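Local atomic coordinates of thymidylate synthase 1 (Bacillus subtilis, PDB entry 1BKP), a protein that catalyses the reductive methylation of dUMP to dTMP with 5,10-methylenetetrahydrofolate, giving dihydrofolate as by-product and supplying a precursor for DNA synthesis. Residues I19-F24 / A37-V42; G101-A106 / M155-C160. One frame throughout, in Å; residues are numbered along the deposited sequence.

Contact 1 of 2, residues I19-F24 / A37-V42; sequences ISDEEF and AHTLSV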
loop_
_atom_site.group_PDB
_atom_site.type_symbol
_atom_site.label_atom_id
_atom_site.label_comp_id
_atom_site.label_asym_id
_atom_site.label_seq_id
_atom_site.Cartn_x
_atom_site.Cartn_y
_atom_site.Cartn_z
ATOM N N ILE A 19 -20.665 2.767 5.880
ATOM C CA ILE A 19 -21.002 2.130 7.134
ATOM C C ILE A 19 -20.707 3.043 8.339
ATOM O O ILE A 19 -19.635 3.649 8.443
ATOM C CB ILE A 19 -20.194 0.794 7.253
ATOM C CG1 ILE A 19 -20.487 -0.072 6.029
ATOM C CG2 ILE A 19 -20.550 0.050 8.565
ATOM C CD1 ILE A 19 -19.251 -0.575 5.407
ATOM N N SER A 20 -21.661 3.111 9.282
ATOM C CA SER A 20 -21.507 3.985 10.399
ATOM C C SER A 20 -20.664 3.441 11.505
ATOM O O SER A 20 -20.668 2.277 11.698
ATOM C CB SER A 20 -22.919 4.317 10.918
ATOM O OG SER A 20 -22.793 4.948 12.177
ATOM N N ASP A 21 -19.868 4.263 12.188
ATOM C CA ASP A 21 -19.143 3.801 13.352
ATOM C C ASP A 21 -19.895 3.976 14.649
ATOM O O ASP A 21 -19.286 3.981 15.731
ATOM C CB ASP A 21 -17.759 4.398 13.457
ATOM C CG ASP A 21 -17.763 5.913 13.450
ATOM O OD1 ASP A 21 -18.860 6.481 13.508
ATOM O OD2 ASP A 21 -16.641 6.497 13.387
ATOM N N GLU A 22 -21.220 4.137 14.547
ATOM C CA GLU A 22 -22.092 4.302 15.769
ATOM C C GLU A 22 -21.918 3.091 16.769
ATOM O O GLU A 22 -22.064 3.241 17.970
ATOM C CB GLU A 22 -23.538 4.345 15.296
ATOM C CG GLU A 22 -24.088 5.674 14.997
ATOM C CD GLU A 22 -25.133 5.619 13.855
ATOM O OE1 GLU A 22 -25.503 4.506 13.390
ATOM O OE2 GLU A 22 -25.544 6.707 13.386
ATOM N N GLU A 23 -21.509 1.914 16.260
ATOM C CA GLU A 23 -21.325 0.745 17.088
ATOM C C GLU A 23 -20.172 0.818 18.065
ATOM O O GLU A 23 -20.115 0.008 19.047
ATOM C CB GLU A 23 -21.160 -0.495 16.243
ATOM C CG GLU A 23 -19.873 -0.465 15.376
ATOM C CD GLU A 23 -19.647 -1.755 14.604
ATOM O OE1 GLU A 23 -19.800 -2.802 15.237
ATOM O OE2 GLU A 23 -19.312 -1.713 13.373
ATOM N N PHE A 24 -19.224 1.714 17.785
ATOM C CA PHE A 24 -18.067 1.874 18.628
ATOM C C PHE A 24 -18.196 3.058 19.566
ATOM O O PHE A 24 -18.998 3.979 19.309
ATOM C CB PHE A 24 -16.806 2.041 17.733
ATOM C CG PHE A 24 -16.610 0.884 16.753
ATOM C CD1 PHE A 24 -16.363 -0.380 17.196
ATOM C CD2 PHE A 24 -16.680 1.085 15.389
ATOM C CE1 PHE A 24 -16.167 -1.443 16.322
ATOM C CE2 PHE A 24 -16.487 0.007 14.466
ATOM C CZ PHE A 24 -16.220 -1.267 14.967
ATOM N N ALA A 37 -18.457 12.523 17.629
ATOM C CA ALA A 37 -18.352 12.800 16.167
ATOM C C ALA A 37 -18.220 11.427 15.455
ATOM O O ALA A 37 -17.153 10.795 15.575
ATOM C CB ALA A 37 -17.111 13.684 15.891
ATOM N N HIS A 38 -19.288 10.966 14.806
ATOM C CA HIS A 38 -19.236 9.665 14.132
ATOM C C HIS A 38 -18.971 9.866 12.639
ATOM O O HIS A 38 -19.059 11.039 12.140
ATOM C CB HIS A 38 -20.551 8.914 14.352
ATOM C CG HIS A 38 -20.731 8.434 15.770
ATOM N ND1 HIS A 38 -20.024 7.375 16.287
ATOM C CD2 HIS A 38 -21.483 8.913 16.791
ATOM C CE1 HIS A 38 -20.317 7.218 17.573
ATOM N NE2 HIS A 38 -21.204 8.136 17.900
ATOM N N THR A 39 -18.717 8.768 11.920
ATOM C CA THR A 39 -18.415 8.835 10.496
ATOM C C THR A 39 -19.070 7.708 9.744
ATOM O O THR A 39 -19.643 6.809 10.384
ATOM C CB THR A 39 -16.908 8.629 10.235
ATOM O OG1 THR A 39 -16.514 7.320 10.681
ATOM C CG2 THR A 39 -16.073 9.685 10.958
ATOM N N LEU A 40 -19.243 7.904 8.439
ATOM C CA LEU A 40 -19.649 6.859 7.475
ATOM C C LEU A 40 -18.310 6.506 6.714
ATOM O O LEU A 40 -17.530 7.415 6.406
ATOM C CB LEU A 40 -20.656 7.344 6.388
ATOM C CG LEU A 40 -22.036 7.809 6.905
ATOM C CD1 LEU A 40 -22.865 8.306 5.773
ATOM C CD2 LEU A 40 -22.724 6.690 7.646
ATOM N N SER A 41 -18.063 5.224 6.415
ATOM C CA SER A 41 -16.838 4.909 5.712
ATOM C C SER A 41 -17.027 3.752 4.793
ATOM O O SER A 41 -17.990 2.961 4.930
ATOM C CB SER A 41 -15.736 4.584 6.726
ATOM O OG SER A 41 -16.183 3.503 7.526
ATOM N N VAL A 42 -16.111 3.674 3.832
ATOM C CA VAL A 42 -16.005 2.573 2.858
ATOM C C VAL A 42 -14.500 2.204 2.814
ATOM O O VAL A 42 -13.629 2.936 3.310
ATOM C CB VAL A 42 -16.466 2.892 1.444
ATOM C CG1 VAL A 42 -17.984 3.148 1.433
ATOM C CG2 VAL A 42 -15.618 4.085 0.825
HETATM O O HOH W 1 -17.412 4.650 9.826
HETATM O O HOH W 2 -15.474 8.695 14.635
#

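Contact 2 of 2, residues G101-A106 / M155-C160; sequences GTIGHA and MALTPC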
loop_
_atom_site.group_PDB
_atom_site.type_symbol
_atom_site.label_atom_id
_atom_site.label_comp_id
_atom_site.label_asym_id
_atom_site.label_seq_id
_atom_site.Cartn_x
_atom_site.Cartn_y
_atom_site.Cartn_z
ATOM N N GLY A 101 9.462 20.662 20.872
ATOM C CA GLY A 101 9.120 21.367 19.649
ATOM C C GLY A 101 8.921 20.442 18.411
ATOM O O GLY A 101 8.479 20.907 17.354
ATOM N N THR A 102 9.180 19.127 18.553
ATOM C CA THR A 102 9.045 18.184 17.401
ATOM C C THR A 102 7.804 17.280 17.447
ATOM O O THR A 102 7.003 17.281 18.451
ATOM C CB THR A 102 10.186 17.184 17.382
ATOM O OG1 THR A 102 9.978 16.228 18.435
ATOM C CG2 THR A 102 11.505 17.887 17.561
ATOM N N ILE A 103 7.651 16.482 16.372
ATOM C CA ILE A 103 6.533 15.526 16.308
ATOM C C ILE A 103 7.096 14.139 16.559
ATOM O O ILE A 103 6.499 13.178 16.229
ATOM C CB ILE A 103 5.663 15.611 14.965
ATOM C CG1 ILE A 103 6.582 15.599 13.738
ATOM C CG2 ILE A 103 4.805 16.861 15.056
ATOM C CD1 ILE A 103 5.913 15.279 12.386
ATOM N N GLY A 104 8.255 14.051 17.230
ATOM C CA GLY A 104 8.839 12.754 17.490
ATOM C C GLY A 104 9.521 12.223 16.232
ATOM O O GLY A 104 9.841 12.942 15.328
ATOM N N HIS A 105 9.596 10.924 16.122
ATOM C CA HIS A 105 10.326 10.318 15.014
ATOM C C HIS A 105 9.422 9.993 13.837
ATOM O O HIS A 105 9.420 8.893 13.403
ATOM C CB HIS A 105 10.993 9.050 15.573
ATOM C CG HIS A 105 12.156 9.338 16.459
ATOM N ND1 HIS A 105 13.081 8.377 16.798
ATOM C CD2 HIS A 105 12.578 10.492 17.039
ATOM C CE1 HIS A 105 14.026 8.916 17.558
ATOM N NE2 HIS A 105 13.746 10.204 17.716
ATOM N N ALA A 106 8.553 10.926 13.465
ATOM C CA ALA A 106 7.586 10.770 12.389
ATOM C C ALA A 106 7.906 11.632 11.204
ATOM O O ALA A 106 8.719 12.610 11.239
ATOM C CB ALA A 106 6.285 11.155 12.916
ATOM N N MET A 155 6.505 8.141 17.788
ATOM C CA MET A 155 5.925 9.151 16.916
ATOM C C MET A 155 4.745 9.842 17.622
ATOM O O MET A 155 3.909 9.165 18.227
ATOM C CB MET A 155 5.420 8.520 15.633
ATOM C CG MET A 155 6.453 7.688 14.894
ATOM S SD MET A 155 5.730 7.124 13.286
ATOM C CE MET A 155 7.149 6.168 12.776
ATOM N N ALA A 156 4.701 11.178 17.565
ATOM C CA ALA A 156 3.593 11.939 18.200
ATOM C C ALA A 156 2.291 11.649 17.470
ATOM O O ALA A 156 1.207 11.794 18.044
ATOM C CB ALA A 156 3.878 13.452 18.171
ATOM N N LEU A 157 2.406 11.386 16.162
ATOM C CA LEU A 157 1.239 10.967 15.342
ATOM C C LEU A 157 1.765 9.989 14.235
ATOM O O LEU A 157 2.871 10.176 13.748
ATOM C CB LEU A 157 0.542 12.117 14.629
ATOM C CG LEU A 157 1.313 13.374 14.206
ATOM C CD1 LEU A 157 2.784 13.113 13.787
ATOM C CD2 LEU A 157 0.517 14.122 13.125
ATOM N N THR A 158 0.973 8.978 13.876
ATOM C CA THR A 158 1.369 8.059 12.828
ATOM C C THR A 158 0.832 8.665 11.557
ATOM O O THR A 158 -0.321 9.076 11.479
ATOM C CB THR A 158 0.791 6.659 13.005
ATOM O OG1 THR A 158 -0.639 6.748 13.027
ATOM C CG2 THR A 158 1.365 5.978 14.298
ATOM N N PRO A 159 1.622 8.662 10.498
ATOM C CA PRO A 159 1.226 9.234 9.207
ATOM C C PRO A 159 0.021 8.646 8.498
ATOM O O PRO A 159 -0.221 7.447 8.602
ATOM C CB PRO A 159 2.503 9.035 8.348
ATOM C CG PRO A 159 3.031 7.655 8.891
ATOM C CD PRO A 159 2.825 7.825 10.416
ATOM N N CYS A 160 -0.774 9.507 7.867
ATOM C CA CYS A 160 -1.886 9.065 7.051
ATOM C C CYS A 160 -1.343 8.621 5.688
ATOM O O CYS A 160 -1.590 7.505 5.266
ATOM C CB CYS A 160 -2.954 10.136 6.820
ATOM S SG CYS A 160 -4.104 10.312 8.275
#

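Contact 1 of 2, residues I19-F24 / A37-V42
Ile19 and Ser20 pair with Ser41 and Leu40 as a short antiparallel ladder at one border of the large mixed sheet of the thymidylate synthase fold. Ile19 and Ser41 are the hydrogen-bonded pair. Ile19 N reaches Ser41 O at 2.8 Å, almost straight, and Ser41 N reaches Ile19 O at 3.0 Å by a more bent path. Ser20 and Leu40 are the non-hydrogen-bonded pair. Beyond them, Asp21 N donates to Thr39 O at 3.1 Å.

Apolar contact is slight. Leu40 CD2 meets Ser20 CB at 4.0 Å, and Leu40 also touches Ile14 of helix 3-17. Glu22 CA sits over one face of the His38 ring, a CH-pi contact.

One water joins Ile19 O, Thr39 OG1 and Ser41 OG; Ser41 OG also bonds Lys169 of the second subunit. Thr39 packs against Tyr223, a predicted dUMP-binding residue. A second water joins Asp21 OD2 to Ala37 O.

The Asp21 carboxylate ties the turn 21-24 to the segment 37-42. Its CG lies between the backbone N and the carbonyl carbon (chi1 56°), which brings OD1 to two donors. Thr39 N meets Asp21 OD1 on its syn side at 2.8 Å, tilted 34° out of the carboxylate plane. His38 ND1 comes at 3.1 Å from the opposite face of the carboxylate, with Asp21 OD1 close to the plane of the imidazole ring.

Contact 2 of 2, residues G101-A106 / M155-C160
The peptide carbonyl of Ile103 is met from above its plane by the backbone of Ala156. Ala156 N donates to Ile103 O at 3.0 Å, standing 43° out of the carbonyl plane. This is the hydrogen bond that crosses between the two loops. Met155 closes on the carbonyl two residues further on: its CG is 3.5 Å and its CE 3.6 Å from His105 O, which is also bonded by Gln110. The His105 ring ends away from the segment 155-160. It stacks on Phe109, and its ND1 bonds Glu151.

The rest is apolar. Ala106 CB touches Met155 CB at 3.9 Å and Leu157 CD1 at 4.1 Å. Leu157 has CG between the backbone N and the carbonyl carbon (chi1 29°), and its CD1 rests 4.0 Å from Ile103 CB. Leu157 O is buried beside Ala106 CB and has no polar partner in the model.

Before the crossing, Thr102 OG1 accepts from Gly104 N in an ST turn. After Leu157, the carbonyls of Thr158 and Pro159 bond Arg180, a predicted dUMP-binding residue. The bridged loop 155-160 leads to the active site of thymidylate synthase: it ends at the catalytic cysteine, Cys160, which itself takes no part in the contact.

Contact 1 closes before contact 2 opens along the chain. Their centres lie 26 Å apart and their nearest atoms about 12 Å apart, without touching. The mixed sheet relates them. Contact 1 joins strand 19-20, one of the outermost strands of the sheet within this chain, to strand 39-49, while the segment 155-160 leads directly into strand 161-169, separated from 39-49 by strands 209-223 and 172-183. Both also approach the second subunit: Thr39 packs on Arg140 and Thr158 on Arg141 of that subunit. These two arginines are predicted to bind dUMP, in a site shared between the dimer partners. Both contacts therefore probably lie near the dUMP site that the two subunits share.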